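Local coordinates for protein polyketide synthase type I (Bacillus amyloliquefaciens, PDB 5KKU) that serves as an N-terminal dehydratase domain of the difficidin assembly line, probably removing water from hydroxylated intermediates during polyketide synthesis, at residues T37-L42 with I55-I60; G48-R53 with L114-D119; A130-A135 with T236-S241. All blocks are in the same frame, centred on the assembly; numbering follows the deposited sequence.

Interaction 1 of 3, residues T37-L42 with I55-I60; sequences TLIDML and IELRQI
Ile39 on the helix and Leu57 on the strand mark the closest backbone approach of 37-42 and 55-60, with their CA atoms 8.3 Å apart, so the two segments meet through side chains. This is the central element of a hotdog fold, the helix being the sausage and the antiparallel sheet the bun around it. Strand 55-62 pairs with strand 107-116 and with strand 219-229, and after Arg58 it turns a corner. There Gln59, with left-handed helical backbone angles, and Ile60 both face Ile224 in a G1 beta bulge.

Leu57 takes part in two of the three side-chain contacts, its two methyls parting to serve two neighbours about one helical turn apart. CD1 reaches CG2 of Ile39 at 4.2 Å, and CD2 meets CD2 of Leu42 at 3.8 Å, the side chains crossing at a slant. In Ile39 the methyl CG2 lies opposite the backbone N, while CG1 swings beside that nitrogen (chi1 -74°) and leads CD1 toward the residue just past the bulge, where it comes within 4.4 Å of Ile60 CD1. Branched aliphatic residues suit such a buried seam, since each offers methyls in more than one direction. Phe227 adds to the cover of Ile39, and Cys112 touches both Leu42 and Ile60.

Glu56 and Arg58 lie on the sheet's other face. Arg226 takes Glu56 OE1, whereas Arg58 grips the other oxygen side-on: NE (2.9 Å from Glu56 OE2) and NH2 both donate to Glu56 OE2, which lies in the guanidinium plane.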
# COMPACT_ATOMS: atom_id res chain seq x y z
N THR A 37 -0.88 -3.69 1.41
CA THR A 37 -0.60 -4.59 2.48
C THR A 37 0.23 -5.81 2.05
O THR A 37 1.07 -6.27 2.77
CB THR A 37 -1.94 -5.09 3.08
OG1 THR A 37 -2.63 -4.02 3.69
CG2 THR A 37 -1.75 -6.14 4.06
N LEU A 38 -0.02 -6.33 0.86
CA LEU A 38 0.66 -7.48 0.31
C LEU A 38 2.13 -7.26 0.06
O LEU A 38 2.90 -8.17 0.04
CB LEU A 38 -0.03 -8.01 -0.92
CG LEU A 38 -1.52 -8.28 -0.78
CD1 LEU A 38 -2.11 -8.48 -2.12
CD2 LEU A 38 -1.86 -9.44 0.11
N ILE A 39 2.53 -6.02 -0.09
CA ILE A 39 3.92 -5.67 -0.21
C ILE A 39 4.69 -6.12 1.04
O ILE A 39 5.75 -6.69 0.94
CB ILE A 39 4.14 -4.16 -0.50
CG1 ILE A 39 3.78 -3.82 -1.93
CG2 ILE A 39 5.56 -3.74 -0.24
CD1 ILE A 39 3.63 -2.38 -2.25
N ASP A 40 4.11 -5.90 2.22
CA ASP A 40 4.69 -6.35 3.48
C ASP A 40 4.77 -7.85 3.52
O ASP A 40 5.70 -8.41 3.97
CB ASP A 40 3.91 -5.86 4.68
CG ASP A 40 4.32 -6.50 5.98
OD1 ASP A 40 5.31 -6.18 6.57
OD2 ASP A 40 3.62 -7.38 6.38
N MET A 41 3.73 -8.53 3.09
CA MET A 41 3.71 -9.98 3.11
C MET A 41 4.86 -10.56 2.33
O MET A 41 5.46 -11.46 2.79
CB MET A 41 2.34 -10.49 2.66
CG MET A 41 2.13 -11.95 2.33
SD MET A 41 0.42 -12.39 2.04
CE MET A 41 -0.26 -11.74 3.49
N LEU A 42 5.10 -10.04 1.15
CA LEU A 42 6.16 -10.52 0.30
C LEU A 42 7.53 -10.35 0.93
O LEU A 42 8.32 -11.21 0.86
CB LEU A 42 6.13 -9.85 -1.06
CG LEU A 42 5.40 -10.64 -2.11
CD1 LEU A 42 3.92 -10.57 -1.90
CD2 LEU A 42 5.77 -10.15 -3.47
N ILE A 55 15.64 -7.42 -1.04
CA ILE A 55 15.00 -7.53 -2.35
C ILE A 55 13.97 -6.44 -2.59
O ILE A 55 13.48 -5.81 -1.66
CB ILE A 55 14.33 -8.91 -2.52
CG1 ILE A 55 13.15 -9.05 -1.56
CG2 ILE A 55 15.34 -10.03 -2.31
CD1 ILE A 55 11.90 -8.32 -2.02
N GLU A 56 13.65 -6.23 -3.87
CA GLU A 56 12.67 -5.23 -4.26
C GLU A 56 11.59 -5.85 -5.13
O GLU A 56 11.64 -7.04 -5.44
CB GLU A 56 13.36 -4.08 -5.01
CG GLU A 56 13.89 -4.47 -6.38
CD GLU A 56 14.81 -3.41 -6.96
OE1 GLU A 56 15.44 -2.67 -6.18
OE2 GLU A 56 14.90 -3.32 -8.21
N LEU A 57 10.62 -5.04 -5.52
CA LEU A 57 9.54 -5.50 -6.34
C LEU A 57 9.32 -4.65 -7.57
O LEU A 57 9.46 -3.48 -7.53
CB LEU A 57 8.27 -5.62 -5.52
CG LEU A 57 8.36 -6.27 -4.18
CD1 LEU A 57 7.15 -5.99 -3.36
CD2 LEU A 57 8.60 -7.75 -4.26
N ARG A 58 8.97 -5.26 -8.67
CA ARG A 58 8.71 -4.55 -9.88
C ARG A 58 7.45 -5.04 -10.58
O ARG A 58 7.04 -6.13 -10.37
CB ARG A 58 9.89 -4.65 -10.82
CG ARG A 58 11.20 -4.35 -10.17
CD ARG A 58 12.28 -4.27 -11.22
NE ARG A 58 13.59 -4.11 -10.65
CZ ARG A 58 14.70 -4.46 -11.27
NH1 ARG A 58 14.65 -4.99 -12.45
NH2 ARG A 58 15.86 -4.28 -10.68
N GLN A 59 6.89 -4.25 -11.45
CA GLN A 59 5.71 -4.59 -12.21
C GLN A 59 4.62 -5.20 -11.36
O GLN A 59 4.05 -6.17 -11.70
CB GLN A 59 6.03 -5.47 -13.40
CG GLN A 59 7.16 -4.98 -14.26
CD GLN A 59 6.97 -3.59 -14.78
OE1 GLN A 59 6.04 -3.31 -15.48
NE2 GLN A 59 7.86 -2.70 -14.42
N ILE A 60 4.30 -4.58 -10.25
CA ILE A 60 3.23 -5.02 -9.39
C ILE A 60 1.86 -4.76 -9.98
O ILE A 60 1.61 -3.74 -10.51
CB ILE A 60 3.32 -4.31 -8.06
CG1 ILE A 60 4.68 -4.56 -7.46
CG2 ILE A 60 2.23 -4.76 -7.13
CD1 ILE A 60 4.93 -3.81 -6.20

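Interaction 2 of 3, residues G48-R53 with L114-D119; sequences GYLGER and LYLQED
Leu50 is the close-packed end of this contact. Its CD1 methyl fits between two leucines of the strand, 3.9 Å from Leu114 CD2 and 4.0 Å from Leu116 CD2. The side chains of Leu50 and Leu114 run antiparallel alongside each other, with Leu50 CD1 against Leu114 CD2. Leu114 places its CG opposite the backbone N (chi1 -170°), whereas in Leu116 CG lies beside that nitrogen, and the two CD2 methyls reach Leu50 CD1 from different directions. Ile55 and Trp87 touch all three leucines, an apolar setting that suits short branched side chains.

Here the central helix of the N-terminal hotdog fold ends and the chain turns back toward the sheet. Gly51, the first residue to leave helical geometry, does so with a phi of 138°, a conformation that the absence of a side chain makes easy.

Further along, the contact thins toward solvent. Arg53 is exposed, and what it lays over Leu116 is mainly its aliphatic stem: CB is 4.0 Å from Leu116 CD2, and CD also lies near that methyl. A bend at chi3 (-101°) then turns the guanidinium toward the end of the helix, its NH1 passing obliquely by Leu116 CD2. Long and flexible, arginine can lie over a partly exposed leucine while keeping its charge at the surface.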
# COMPACT_ATOMS: atom_id res chain seq x y z
N GLY A 48 12.44 -15.53 4.08
CA GLY A 48 12.48 -16.92 4.41
C GLY A 48 12.82 -17.85 3.28
O GLY A 48 13.27 -18.93 3.52
N TYR A 49 12.61 -17.42 2.06
CA TYR A 49 12.64 -18.32 0.94
C TYR A 49 13.89 -18.10 0.16
O TYR A 49 14.38 -19.01 -0.45
CB TYR A 49 11.43 -18.10 0.06
CG TYR A 49 11.53 -18.62 -1.34
CD1 TYR A 49 11.47 -19.94 -1.59
CD2 TYR A 49 11.69 -17.77 -2.40
CE1 TYR A 49 11.57 -20.42 -2.87
CE2 TYR A 49 11.79 -18.25 -3.67
CZ TYR A 49 11.71 -19.58 -3.89
OH TYR A 49 11.82 -20.07 -5.14
N LEU A 50 14.45 -16.91 0.27
CA LEU A 50 15.65 -16.55 -0.45
C LEU A 50 16.86 -16.67 0.41
O LEU A 50 17.86 -17.19 -0.01
CB LEU A 50 15.58 -15.12 -0.90
CG LEU A 50 14.64 -14.76 -2.00
CD1 LEU A 50 15.08 -13.42 -2.53
CD2 LEU A 50 14.67 -15.81 -3.09
N GLY A 51 16.73 -16.18 1.62
CA GLY A 51 17.80 -16.00 2.55
C GLY A 51 17.31 -14.68 2.98
O GLY A 51 16.29 -14.29 2.48
N GLU A 52 18.00 -13.98 3.86
CA GLU A 52 17.61 -12.62 4.14
C GLU A 52 18.63 -12.06 3.17
O GLU A 52 19.81 -12.14 3.39
CB GLU A 52 17.58 -12.30 5.63
CG GLU A 52 16.43 -11.37 6.02
CD GLU A 52 15.98 -11.54 7.45
OE1 GLU A 52 16.78 -12.06 8.24
OE2 GLU A 52 14.84 -11.16 7.79
N ARG A 53 18.17 -11.48 2.09
CA ARG A 53 19.05 -10.89 1.12
C ARG A 53 18.11 -9.75 0.82
O ARG A 53 16.94 -10.00 0.70
CB ARG A 53 19.40 -11.65 -0.12
CG ARG A 53 20.42 -12.70 0.17
CD ARG A 53 20.85 -13.49 -1.03
NE ARG A 53 20.15 -14.75 -0.98
CZ ARG A 53 20.01 -15.59 -1.99
NH1 ARG A 53 20.57 -15.34 -3.15
NH2 ARG A 53 19.29 -16.66 -1.82
N LEU A 114 10.02 -10.29 -8.37
CA LEU A 114 10.92 -10.03 -7.27
C LEU A 114 12.40 -10.13 -7.64
O LEU A 114 12.86 -11.13 -8.05
CB LEU A 114 10.58 -10.95 -6.14
CG LEU A 114 11.21 -10.74 -4.79
CD1 LEU A 114 10.26 -11.36 -3.82
CD2 LEU A 114 12.59 -11.33 -4.62
N TYR A 115 13.15 -9.06 -7.50
CA TYR A 115 14.56 -9.05 -7.79
C TYR A 115 15.41 -8.89 -6.56
O TYR A 115 14.99 -8.38 -5.58
CB TYR A 115 14.91 -7.90 -8.68
CG TYR A 115 14.36 -7.99 -10.04
CD1 TYR A 115 13.03 -7.83 -10.27
CD2 TYR A 115 15.17 -8.25 -11.10
CE1 TYR A 115 12.53 -7.92 -11.52
CE2 TYR A 115 14.68 -8.34 -12.37
CZ TYR A 115 13.35 -8.17 -12.56
OH TYR A 115 12.83 -8.27 -13.79
N LEU A 116 16.65 -9.28 -6.67
CA LEU A 116 17.52 -9.05 -5.57
C LEU A 116 17.92 -7.58 -5.65
O LEU A 116 18.15 -7.06 -6.68
CB LEU A 116 18.70 -9.98 -5.65
CG LEU A 116 18.34 -11.44 -5.41
CD1 LEU A 116 19.22 -12.35 -6.23
CD2 LEU A 116 18.43 -11.85 -3.97
N GLN A 117 17.98 -6.92 -4.51
CA GLN A 117 18.38 -5.53 -4.47
C GLN A 117 19.88 -5.51 -4.24
O GLN A 117 20.40 -6.23 -3.43
CB GLN A 117 17.60 -4.82 -3.41
CG GLN A 117 18.03 -3.43 -3.11
CD GLN A 117 17.81 -3.10 -1.65
OE1 GLN A 117 16.82 -3.52 -1.01
NE2 GLN A 117 18.77 -2.38 -1.09
N GLU A 118 20.55 -4.66 -4.98
CA GLU A 118 22.00 -4.57 -5.11
C GLU A 118 22.43 -3.16 -5.50
O GLU A 118 23.62 -2.85 -5.53
CB GLU A 118 22.51 -5.58 -6.13
CG GLU A 118 21.85 -5.48 -7.50
CD GLU A 118 22.84 -5.55 -8.64
OE1 GLU A 118 23.18 -6.67 -9.06
OE2 GLU A 118 23.29 -4.48 -9.10
N ASP A 119 21.45 -2.31 -5.80
CA ASP A 119 21.73 -0.93 -6.19
C ASP A 119 21.28 0.05 -5.12
O ASP A 119 20.26 -0.17 -4.45
CB ASP A 119 21.06 -0.61 -7.52
CG ASP A 119 21.78 -1.22 -8.71
OD1 ASP A 119 22.81 -0.66 -9.13
OD2 ASP A 119 21.31 -2.26 -9.22

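Interaction 3 of 3, residues A130-A135 with T236-S241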
# COMPACT_ATOMS: atom_id res chain seq x y z
N ALA A 130 13.54 21.85 7.09
CA ALA A 130 13.48 22.97 6.22
C ALA A 130 12.25 22.96 5.34
O ALA A 130 11.71 23.97 5.09
CB ALA A 130 14.73 23.07 5.40
N PHE A 131 11.84 21.79 4.88
CA PHE A 131 10.64 21.63 4.08
C PHE A 131 9.43 22.08 4.86
O PHE A 131 8.63 22.78 4.35
CB PHE A 131 10.44 20.20 3.59
CG PHE A 131 9.44 20.09 2.47
CD1 PHE A 131 8.10 20.01 2.71
CD2 PHE A 131 9.86 20.08 1.17
CE1 PHE A 131 7.19 19.95 1.70
CE2 PHE A 131 8.97 20.00 0.15
CZ PHE A 131 7.63 19.92 0.41
N MET A 132 9.32 21.63 6.09
CA MET A 132 8.19 21.99 6.94
C MET A 132 8.10 23.47 7.29
O MET A 132 7.06 24.05 7.20
CB MET A 132 8.20 21.18 8.22
CG MET A 132 7.77 19.73 8.11
SD MET A 132 8.13 18.79 9.58
CE MET A 132 7.10 17.39 9.41
N LYS A 133 9.22 24.08 7.66
CA LYS A 133 9.28 25.46 8.05
C LYS A 133 9.11 26.42 6.91
O LYS A 133 8.70 27.48 7.09
CB LYS A 133 10.56 25.77 8.79
CG LYS A 133 10.64 25.13 10.15
CD LYS A 133 11.96 25.29 10.82
CE LYS A 133 11.84 25.05 12.29
NZ LYS A 133 13.12 24.65 12.91
N ASN A 134 9.41 25.97 5.73
CA ASN A 134 9.28 26.81 4.59
C ASN A 134 8.16 26.42 3.65
O ASN A 134 8.08 26.86 2.57
CB ASN A 134 10.61 26.89 3.91
CG ASN A 134 11.68 27.42 4.82
OD1 ASN A 134 11.54 28.40 5.45
ND2 ASN A 134 12.75 26.75 4.85
N ALA A 135 7.41 25.52 4.22
CA ALA A 135 6.12 25.23 3.86
C ALA A 135 5.26 26.45 3.89
O ALA A 135 5.19 27.38 4.57
CB ALA A 135 5.49 24.05 4.56
N THR A 236 7.89 7.64 13.09
CA THR A 236 7.28 8.59 12.19
C THR A 236 8.02 8.57 10.87
O THR A 236 9.19 8.58 10.85
CB THR A 236 7.36 10.03 12.72
OG1 THR A 236 6.76 10.14 14.00
CG2 THR A 236 6.72 11.00 11.78
N ILE A 237 7.29 8.54 9.78
CA ILE A 237 7.87 8.67 8.46
C ILE A 237 7.46 9.91 7.70
O ILE A 237 6.52 10.59 8.04
CB ILE A 237 7.60 7.47 7.57
CG1 ILE A 237 6.12 7.35 7.29
CG2 ILE A 237 8.15 6.21 8.18
CD1 ILE A 237 5.76 6.42 6.19
N TYR A 238 8.17 10.19 6.64
CA TYR A 238 7.92 11.35 5.83
C TYR A 238 7.86 11.00 4.39
O TYR A 238 8.86 10.81 3.79
CB TYR A 238 8.99 12.40 6.10
CG TYR A 238 9.08 12.81 7.53
CD1 TYR A 238 9.74 12.06 8.44
CD2 TYR A 238 8.49 13.93 7.95
CE1 TYR A 238 9.78 12.42 9.74
CE2 TYR A 238 8.52 14.30 9.24
CZ TYR A 238 9.19 13.56 10.12
OH TYR A 238 9.20 13.96 11.36
N THR A 239 6.66 10.91 3.88
CA THR A 239 6.40 10.57 2.53
C THR A 239 6.49 11.78 1.60
O THR A 239 5.66 12.63 1.61
CB THR A 239 5.06 9.82 2.42
OG1 THR A 239 5.13 8.61 3.16
CG2 THR A 239 4.76 9.51 0.99
N TYR A 240 7.50 11.83 0.78
CA TYR A 240 7.69 12.89 -0.11
C TYR A 240 7.19 12.55 -1.51
O TYR A 240 7.39 11.47 -1.98
CB TYR A 240 9.15 13.23 -0.15
CG TYR A 240 9.54 14.16 -1.23
CD1 TYR A 240 9.50 15.50 -1.03
CD2 TYR A 240 9.96 13.71 -2.43
CE1 TYR A 240 9.82 16.37 -2.00
CE2 TYR A 240 10.30 14.58 -3.42
CZ TYR A 240 10.24 15.91 -3.19
OH TYR A 240 10.54 16.78 -4.12
N SER A 241 6.57 13.50 -2.17
CA SER A 241 6.04 13.33 -3.49
C SER A 241 6.15 14.64 -4.32
O SER A 241 6.01 15.70 -3.81
CB SER A 241 4.62 12.83 -3.35
OG SER A 241 3.89 12.82 -4.51
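Phe131 opens the contact from the helix side, turning its ring toward Tyr240 on the strand. Its CG stands nearly opposite the backbone N (chi1 -164°), which carries the ring away from the helix axis and over the sheet. The nearest atoms, Phe131 CE2 and Tyr240 CE1, are 4.3 Å apart. Phe131 CE2 comes to the edge of the tyrosine ring, near its plane, so the two rings are not stacked face to face. Leu174, Tyr166 and Leu168 also touch the phenylalanine, and a large apolar ring fits this buried place. Tyr240 instead combines a ring that packs with a hydroxyl bonded to Glu172.

Met132 follows, pointing toward Tyr238 two residues earlier on the strand. Its chain is extended beyond CG (chi2 168°, chi3 162°), and this straight reach delivers CE to the edge of the tyrosine ring. CE lies in the ring plane, 3.4 Å from Tyr238 CE2 and 4.0 Å from Tyr238 CD2. That is a tight methyl-to-edge contact, with the two side chains roughly perpendicular. A long unbranched methionine can span the gap here, for the CA atoms of Met132 and Tyr238 are 10.7 Å apart. The hydroxyl of Tyr238 bonds to Glu176, a residue that Met132 also touches.

At Asn134 the chain leaves helical geometry, and Ala135 then rests against Tyr166 beside the sheet.

Across the strand, Ile237 and Thr239 face the other way, toward helix 194-200. Tyr238 and Tyr240 therefore receive the short helix 128-133 on the outer face of the sheet, while the inner face wraps its own central helix, the arrangement of the C-terminal half of a double-hotdog dehydratase.

Overall arrangement
Interactions 1 and 2 are two levels of one structure: both use helix 37-49 and the neighbouring strands 55-62 and 107-116, and their centres are 12 Å apart. They touch directly, Ile55 CG2 lying 3.4 Å from Leu50 CD1, and Glu56 N probably bonds to Tyr115 O. Interaction 3 stands apart in the second hotdog, its centre about 25 Å from that of interaction 1 and about 30 Å from that of interaction 2. Interaction 1 lies nearest the predicted catalytic site: the side chain of Ile39 is about 10 Å from that of Asp198, the probable proton donor that would work with His25. Interactions 2 and 3 lie away from it.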